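PDB 3RCY: mandelate racemase/muconate lactonizing enzyme-like protein from Roseovarius sp. TM1035, which is of unproven function but, as a member of the enolase superfamily, probably performs magnesium-assisted acid-base chemistry on a carboxylate substrate. Local coordinates for residues 10-23 against 375-388. Numbering follows the deposited sequence.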
ATOM      1  N   ILE A  10       4.031  46.233 -18.550  1.00 16.34           N
ATOM      2  CA  ILE A  10       5.258  46.581 -19.251  1.00 16.85           C
ATOM      3  C   ILE A  10       6.065  45.321 -19.509  1.00 16.39           C
ATOM      4  O   ILE A  10       6.461  44.623 -18.574  1.00 16.03           O
ATOM      5  CB  ILE A  10       6.117  47.598 -18.452  1.00 17.77           C
ATOM      6  CG1 ILE A  10       5.360  48.917 -18.256  1.00 18.46           C
ATOM      7  CG2 ILE A  10       7.449  47.855 -19.172  1.00 18.55           C
ATOM      8  CD1 ILE A  10       5.901  49.750 -17.097  1.00 18.59           C
ATOM      9  N   VAL A  11       6.284  45.025 -20.783  1.00 16.26           N
ATOM     10  CA  VAL A  11       7.157  43.923 -21.162  1.00 16.45           C
ATOM     11  C   VAL A  11       8.534  44.490 -21.479  1.00 16.86           C
ATOM     12  O   VAL A  11       8.671  45.352 -22.346  1.00 17.31           O
ATOM     13  CB  VAL A  11       6.592  43.134 -22.359  1.00 16.66           C
ATOM     14  CG1 VAL A  11       7.532  41.988 -22.745  1.00 14.83           C
ATOM     15  CG2 VAL A  11       5.197  42.599 -22.017  1.00 15.48           C
ATOM     16  N   THR A  12       9.542  44.009 -20.757  1.00 16.52           N
ATOM     17  CA  THR A  12      10.885  44.549 -20.874  1.00 16.50           C
ATOM     18  C   THR A  12      11.912  43.464 -21.176  1.00 17.36           C
ATOM     19  O   THR A  12      11.854  42.359 -20.616  1.00 17.44           O
ATOM     20  CB  THR A  12      11.269  45.426 -19.632  1.00 15.58           C
ATOM     21  OG1 THR A  12      12.535  46.047 -19.852  1.00 15.87           O
ATOM     22  CG2 THR A  12      11.302  44.614 -18.334  1.00 16.17           C
ATOM     23  N   ALA A  13      12.846  43.796 -22.065  1.00 18.21           N
ATOM     24  CA  ALA A  13      13.885  42.866 -22.517  1.00 18.60           C
ATOM     25  C   ALA A  13      15.241  43.157 -21.864  1.00 18.94           C
ATOM     26  O   ALA A  13      15.810  44.232 -22.061  1.00 19.33           O
ATOM     27  CB  ALA A  13      14.013  42.921 -24.036  1.00 18.73           C
ATOM     28  N   PRO A  14      15.771  42.197 -21.091  1.00 19.45           N
ATOM     29  CA  PRO A  14      17.114  42.366 -20.531  1.00 19.90           C
ATOM     30  C   PRO A  14      18.136  42.441 -21.665  1.00 20.80           C
ATOM     31  O   PRO A  14      18.043  41.660 -22.618  1.00 19.76           O
ATOM     32  CB  PRO A  14      17.336  41.076 -19.731  1.00 19.68           C
ATOM     33  CG  PRO A  14      15.969  40.507 -19.504  1.00 25.22           C
ATOM     34  CD  PRO A  14      15.159  40.915 -20.697  1.00 19.41           C
ATOM     35  N   PRO A  15      19.095  43.384 -21.573  1.00 22.58           N
ATOM     36  CA  PRO A  15      20.191  43.483 -22.534  1.00 24.26           C
ATOM     37  C   PRO A  15      21.037  42.213 -22.569  1.00 25.47           C
ATOM     38  O   PRO A  15      21.054  41.447 -21.598  1.00 24.84           O
ATOM     39  CB  PRO A  15      21.027  44.653 -21.994  1.00 24.38           C
ATOM     40  CG  PRO A  15      20.065  45.474 -21.220  1.00 25.47           C
ATOM     41  CD  PRO A  15      19.120  44.488 -20.599  1.00 23.14           C
ATOM     42  N   ALA A  16      21.716  41.994 -23.694  1.00 27.09           N
ATOM     43  CA  ALA A  16      22.659  40.885 -23.854  1.00 28.26           C
ATOM     44  C   ALA A  16      23.707  40.897 -22.729  1.00 28.79           C
ATOM     45  O   ALA A  16      24.103  41.972 -22.275  1.00 29.11           O
ATOM     46  CB  ALA A  16      23.336  40.961 -25.230  1.00 28.92           C
ATOM     47  N   PRO A  17      24.159  39.710 -22.267  1.00 28.89           N
ATOM     48  CA  PRO A  17      23.841  38.348 -22.722  1.00 28.77           C
ATOM     49  C   PRO A  17      22.451  37.856 -22.307  1.00 28.12           C
ATOM     50  O   PRO A  17      22.049  36.766 -22.713  1.00 28.37           O
ATOM     51  CB  PRO A  17      24.926  37.499 -22.050  1.00 28.80           C
ATOM     52  CG  PRO A  17      25.221  38.236 -20.779  1.00 31.83           C
ATOM     53  CD  PRO A  17      25.078  39.698 -21.110  1.00 28.86           C
ATOM     54  N   GLY A  18      21.740  38.642 -21.495  1.00 27.32           N
ATOM     55  CA  GLY A  18      20.326  38.386 -21.204  1.00 26.46           C
ATOM     56  C   GLY A  18      20.007  37.306 -20.186  1.00 25.71           C
ATOM     57  O   GLY A  18      19.073  36.514 -20.390  1.00 25.90           O
ATOM     58  N   TRP A  19      20.755  37.273 -19.084  1.00 24.50           N
ATOM     59  CA  TRP A  19      20.462  36.323 -17.999  1.00 23.22           C
ATOM     60  C   TRP A  19      19.132  36.659 -17.337  1.00 21.88           C
ATOM     61  O   TRP A  19      18.895  37.806 -16.949  1.00 21.88           O
ATOM     62  CB  TRP A  19      21.570  36.292 -16.942  1.00 23.50           C
ATOM     63  CG  TRP A  19      22.966  36.106 -17.471  1.00 24.36           C
ATOM     64  CD1 TRP A  19      24.104  36.669 -16.970  1.00 24.31           C
ATOM     65  CD2 TRP A  19      23.375  35.298 -18.589  1.00 24.36           C
ATOM     66  NE1 TRP A  19      25.195  36.269 -17.703  1.00 24.87           N
ATOM     67  CE2 TRP A  19      24.781  35.427 -18.701  1.00 24.74           C
ATOM     68  CE3 TRP A  19      22.694  34.471 -19.502  1.00 24.45           C
ATOM     69  CZ2 TRP A  19      25.522  34.771 -19.699  1.00 25.00           C
ATOM     70  CZ3 TRP A  19      23.429  33.818 -20.498  1.00 24.61           C
ATOM     71  CH2 TRP A  19      24.832  33.971 -20.583  1.00 25.07           C
ATOM     72  N   GLY A  20      18.274  35.651 -17.215  1.00 20.64           N
ATOM     73  CA  GLY A  20      16.912  35.853 -16.753  1.00 19.86           C
ATOM     74  C   GLY A  20      15.870  35.728 -17.857  1.00 19.43           C
ATOM     75  O   GLY A  20      14.679  35.886 -17.591  1.00 19.44           O
ATOM     76  N   GLY A  21      16.309  35.449 -19.087  1.00 18.74           N
ATOM     77  CA  GLY A  21      15.387  35.153 -20.197  1.00 18.55           C
ATOM     78  C   GLY A  21      15.185  36.291 -21.190  1.00 18.63           C
ATOM     79  O   GLY A  21      15.762  37.369 -21.038  1.00 18.49           O
ATOM     80  N   ARG A  22      14.351  36.051 -22.203  1.00 18.65           N
ATOM     81  CA  ARG A  22      14.169  37.006 -23.308  1.00 18.93           C
ATOM     82  C   ARG A  22      13.404  38.276 -22.921  1.00 17.34           C
ATOM     83  O   ARG A  22      13.675  39.349 -23.461  1.00 17.30           O
ATOM     84  CB  ARG A  22      13.489  36.336 -24.509  1.00 20.56           C
ATOM     85  CG  ARG A  22      14.406  35.437 -25.329  1.00 32.86           C
ATOM     86  CD  ARG A  22      13.720  35.001 -26.626  1.00 23.56           C
ATOM     87  NE  ARG A  22      14.594  34.180 -27.465  1.00 33.96           N
ATOM     88  CZ  ARG A  22      14.783  32.870 -27.310  1.00 24.78           C
ATOM     89  NH1 ARG A  22      14.165  32.200 -26.338  1.00 33.70           N
ATOM     90  NH2 ARG A  22      15.604  32.226 -28.130  1.00 34.32           N
ATOM     91  N   TYR A  23      12.446  38.150 -22.006  1.00 15.47           N
ATOM     92  CA  TYR A  23      11.646  39.295 -21.561  1.00 14.91           C
ATOM     93  C   TYR A  23      11.028  39.012 -20.200  1.00 14.13           C
ATOM     94  O   TYR A  23      10.837  37.845 -19.822  1.00 13.65           O
ATOM     95  CB  TYR A  23      10.538  39.649 -22.582  1.00 14.85           C
ATOM     96  CG  TYR A  23       9.645  38.469 -22.892  1.00 14.98           C
ATOM     97  CD1 TYR A  23       8.608  38.112 -22.025  1.00 14.29           C
ATOM     98  CD2 TYR A  23       9.858  37.683 -24.036  1.00 14.66           C
ATOM     99  CE1 TYR A  23       7.813  37.014 -22.276  1.00 14.65           C
ATOM    100  CE2 TYR A  23       9.051  36.580 -24.303  1.00 14.49           C
ATOM    101  CZ  TYR A  23       8.033  36.248 -23.414  1.00 14.43           C
ATOM    102  OH  TYR A  23       7.224  35.150 -23.646  1.00 14.57           O
ATOM    103  N   ALA A 375      12.641  50.347 -17.838  1.00 17.20           N
ATOM    104  CA  ALA A 375      11.882  49.223 -18.400  1.00 17.42           C
ATOM    105  C   ALA A 375      11.259  49.586 -19.747  1.00 18.21           C
ATOM    106  O   ALA A 375      11.326  48.808 -20.698  1.00 18.58           O
ATOM    107  CB  ALA A 375      10.804  48.752 -17.429  1.00 16.95           C
ATOM    108  N   ARG A 376      10.650  50.768 -19.817  1.00 18.74           N
ATOM    109  CA  ARG A 376      10.041  51.256 -21.060  1.00 19.72           C
ATOM    110  C   ARG A 376      11.077  51.572 -22.148  1.00 20.28           C
ATOM    111  O   ARG A 376      10.787  51.440 -23.338  1.00 20.92           O
ATOM    112  CB  ARG A 376       9.158  52.475 -20.787  1.00 20.11           C
ATOM    113  CG  ARG A 376       7.955  52.176 -19.915  1.00 21.52           C
ATOM    114  CD  ARG A 376       6.975  53.340 -19.912  1.00 20.79           C
ATOM    115  NE  ARG A 376       5.790  53.043 -19.109  1.00 21.92           N
ATOM    116  CZ  ARG A 376       4.770  52.292 -19.519  1.00 20.65           C
ATOM    117  NH1 ARG A 376       3.738  52.078 -18.713  1.00 21.91           N
ATOM    118  NH2 ARG A 376       4.779  51.743 -20.726  1.00 21.89           N
ATOM    119  N   ALA A 377      12.281  51.970 -21.741  1.00 20.28           N
ATOM    120  CA  ALA A 377      13.375  52.221 -22.689  1.00 20.83           C
ATOM    121  C   ALA A 377      13.972  50.912 -23.214  1.00 20.78           C
ATOM    122  O   ALA A 377      14.835  50.918 -24.097  1.00 20.96           O
ATOM    123  CB  ALA A 377      14.463  53.092 -22.048  1.00 21.03           C
ATOM    124  N   ASN A 378      13.500  49.788 -22.676  1.00 20.19           N
ATOM    125  CA  ASN A 378      13.989  48.479 -23.088  1.00 20.00           C
ATOM    126  C   ASN A 378      12.848  47.540 -23.505  1.00 20.22           C
ATOM    127  O   ASN A 378      12.584  46.549 -22.822  1.00 20.08           O
ATOM    128  CB  ASN A 378      14.846  47.854 -21.971  1.00 19.12           C
ATOM    129  CG  ASN A 378      16.202  48.527 -21.826  1.00 24.63           C
ATOM    130  OD1 ASN A 378      16.345  49.529 -21.117  1.00 19.55           O
ATOM    131  ND2 ASN A 378      17.206  47.970 -22.487  1.00 18.54           N
ATOM    132  N   PRO A 379      12.166  47.854 -24.631  1.00 20.81           N
ATOM    133  CA  PRO A 379      11.040  47.019 -25.051  1.00 20.84           C
ATOM    134  C   PRO A 379      11.509  45.690 -25.629  1.00 21.07           C
ATOM    135  O   PRO A 379      12.676  45.549 -26.007  1.00 20.54           O
ATOM    136  CB  PRO A 379      10.368  47.863 -26.147  1.00 20.98           C
ATOM    137  CG  PRO A 379      11.487  48.647 -26.745  1.00 20.85           C
ATOM    138  CD  PRO A 379      12.433  48.944 -25.597  1.00 21.13           C
ATOM    139  N   TYR A 380      10.607  44.719 -25.694  1.00 22.12           N
ATOM    140  CA  TYR A 380      10.942  43.455 -26.318  1.00 23.74           C
ATOM    141  C   TYR A 380      10.451  43.453 -27.762  1.00 26.44           C
ATOM    142  O   TYR A 380       9.266  43.646 -28.012  1.00 26.26           O
ATOM    143  CB  TYR A 380      10.359  42.275 -25.544  1.00 22.88           C
ATOM    144  CG  TYR A 380      10.582  40.949 -26.237  1.00 22.71           C
ATOM    145  CD1 TYR A 380      11.869  40.436 -26.391  1.00 22.75           C
ATOM    146  CD2 TYR A 380       9.505  40.208 -26.739  1.00 22.74           C
ATOM    147  CE1 TYR A 380      12.092  39.231 -27.028  1.00 22.87           C
ATOM    148  CE2 TYR A 380       9.715  38.987 -27.377  1.00 22.53           C
ATOM    149  CZ  TYR A 380      11.009  38.503 -27.510  1.00 22.91           C
ATOM    150  OH  TYR A 380      11.250  37.303 -28.137  1.00 22.76           O
ATOM    151  N   HIS A 381      11.373  43.221 -28.691  1.00 29.14           N
ATOM    152  CA  HIS A 381      11.079  43.258 -30.128  1.00 32.07           C
ATOM    153  C   HIS A 381      11.005  41.892 -30.816  1.00 33.12           C
ATOM    154  O   HIS A 381      10.501  41.797 -31.936  1.00 34.41           O
ATOM    155  CB  HIS A 381      12.104  44.135 -30.855  1.00 33.68           C
ATOM    156  CG  HIS A 381      11.971  45.596 -30.555  1.00 35.84           C
ATOM    157  ND1 HIS A 381      10.764  46.261 -30.613  1.00 35.09           N
ATOM    158  CD2 HIS A 381      12.896  46.522 -30.208  1.00 35.21           C
ATOM    159  CE1 HIS A 381      10.950  47.534 -30.308  1.00 35.97           C
ATOM    160  NE2 HIS A 381      12.237  47.719 -30.064  1.00 36.22           N
ATOM    161  N   GLY A 382      11.508  40.850 -30.156  1.00 32.60           N
ATOM    162  CA  GLY A 382      11.607  39.514 -30.759  1.00 32.18           C
ATOM    163  C   GLY A 382      10.280  38.806 -30.996  1.00 31.56           C
ATOM    164  O   GLY A 382       9.205  39.373 -30.766  1.00 31.47           O
ATOM    165  N   THR A 383      10.365  37.563 -31.471  1.00 30.72           N
ATOM    166  CA  THR A 383       9.184  36.748 -31.784  1.00 29.74           C
ATOM    167  C   THR A 383       9.181  35.445 -30.976  1.00 28.14           C
ATOM    168  O   THR A 383       8.308  34.591 -31.164  1.00 27.96           O
ATOM    169  CB  THR A 383       9.126  36.383 -33.291  1.00 30.54           C
ATOM    170  OG1 THR A 383      10.326  35.692 -33.659  1.00 31.17           O
ATOM    171  CG2 THR A 383       8.958  37.630 -34.160  1.00 31.72           C
ATOM    172  N   GLY A 384      10.167  35.303 -30.089  1.00 26.64           N
ATOM    173  CA  GLY A 384      10.333  34.098 -29.283  1.00 25.45           C
ATOM    174  C   GLY A 384       9.642  34.174 -27.933  1.00 24.05           C
ATOM    175  O   GLY A 384       9.071  35.207 -27.567  1.00 24.57           O
ATOM    176  N   LEU A 385       9.687  33.071 -27.196  1.00 22.20           N
ATOM    177  CA  LEU A 385       9.125  33.026 -25.854  1.00 20.94           C
ATOM    178  C   LEU A 385      10.244  33.255 -24.855  1.00 21.46           C
ATOM    179  O   LEU A 385      11.426  33.226 -25.232  1.00 21.56           O
ATOM    180  CB  LEU A 385       8.424  31.684 -25.611  1.00 19.52           C
ATOM    181  CG  LEU A 385       7.290  31.375 -26.601  1.00 20.97           C
ATOM    182  CD1 LEU A 385       6.851  29.933 -26.491  1.00 18.51           C
ATOM    183  CD2 LEU A 385       6.112  32.307 -26.378  1.00 18.80           C
ATOM    184  N   HIS A 386       9.868  33.488 -23.594  1.00 21.27           N
ATOM    185  CA  HIS A 386      10.809  33.778 -22.518  1.00 21.76           C
ATOM    186  C   HIS A 386      11.932  32.730 -22.481  1.00 22.78           C
ATOM    187  O   HIS A 386      13.115  33.083 -22.417  1.00 22.84           O
ATOM    188  CB  HIS A 386      10.052  33.874 -21.186  1.00 21.41           C
ATOM    189  CG  HIS A 386      10.916  33.710 -19.975  1.00 22.27           C
ATOM    190  ND1 HIS A 386      11.690  34.731 -19.465  1.00 22.07           N
ATOM    191  CD2 HIS A 386      11.119  32.644 -19.164  1.00 21.17           C
ATOM    192  CE1 HIS A 386      12.331  34.301 -18.393  1.00 21.39           C
ATOM    193  NE2 HIS A 386      12.010  33.034 -18.195  1.00 22.14           N
ATOM    194  N   LEU A 387      11.538  31.458 -22.534  1.00 23.52           N
ATOM    195  CA  LEU A 387      12.436  30.322 -22.761  1.00 24.89           C
ATOM    196  C   LEU A 387      11.783  29.425 -23.803  1.00 25.90           C
ATOM    197  O   LEU A 387      10.575  29.516 -24.013  1.00 25.80           O
ATOM    198  CB  LEU A 387      12.638  29.517 -21.476  1.00 24.80           C
ATOM    199  CG  LEU A 387      13.484  30.143 -20.367  1.00 27.31           C
ATOM    200  CD1 LEU A 387      13.207  29.429 -19.043  1.00 24.82           C
ATOM    201  CD2 LEU A 387      14.971  30.109 -20.718  1.00 25.34           C
ATOM    202  N   GLU A 388      12.566  28.553 -24.437  1.00 27.18           N
ATOM    203  CA  GLU A 388      12.040  27.656 -25.478  1.00 29.12           C
ATOM    204  C   GLU A 388      12.618  26.249 -25.382  1.00 30.05           C
ATOM    205  O   GLU A 388      13.719  26.065 -24.860  1.00 30.05           O
ATOM    206  CB  GLU A 388      12.283  28.239 -26.879  1.00 30.04           C
ATOM    207  CG  GLU A 388      11.342  29.389 -27.226  1.00 41.30           C
ATOM    208  CD  GLU A 388      11.739  30.156 -28.479  1.00 31.62           C
ATOM    209  OE1 GLU A 388      12.866  29.952 -28.988  1.00 42.07           O
ATOM    210  OE2 GLU A 388      10.917  30.973 -28.947  1.00 41.75           O
TER
HETATM  211  O   HOH W   1       9.229  47.946 -22.435  1.00 14.67           O
HETATM  212  O   HOH W   2       7.854  45.345 -24.860  1.00 15.57           O
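His386, Arg22 and Tyr380 bury the most surface here, and Tyr23 joins them. The His386 ring is held at its edge: ND1 donates to Tyr23 O over 3.2 Å, a bent bond with an N-H...O angle of 145°, while CE1 lies beside Gly20 O. CG anti to the backbone N carries the imidazole to these two carbonyls. Gly21 CA packs obliquely against CE1, and a CB on this residue would collide with that atom. His386 CB sits over one face of the Tyr23 ring, 4.2 Å from the centroid, a CH-pi contact.

Arg22 follows the backbone of 385-387. Its N donates to His386 O, in the carbonyl plane and on a lone pair, and Arg22 NH1 reaches Leu385 O at 3.1 Å, almost in line with the C=O bond. Glu388 OE1 stands 3.7 Å from Arg22 NH2 but well out of the guanidinium plane, a long pairing of charges only; its OE2 accepts from Leu385 N.

Tyr380 lies between Tyr23 CD2, 3.5 Å above the centre of one face, and Gly382 N over the other; the two tyrosine planes meet obliquely at 48°. Ala13 CB comes to its edge. With alanine in place of Tyr380, Tyr23 would probably lose the ring it packs on, and Gly384 N its weak bond to the hydroxyl. Ala13 N donates to Asn378 O over 2.9 Å, nearly straight at 167°, and two waters link Val11 O to Ala375 O and Tyr380 N.

Segment 375-388, returning after the barrel domain, closes over the end of strand 4-12 in the three-stranded antiparallel sheet of the enolase-superfamily N-terminal capping domain; Pro48 of helix 48-63 touches Val11, Tyr23 and Tyr380, and Phe342 of helix 341-346 packs on Thr12 and Asn378.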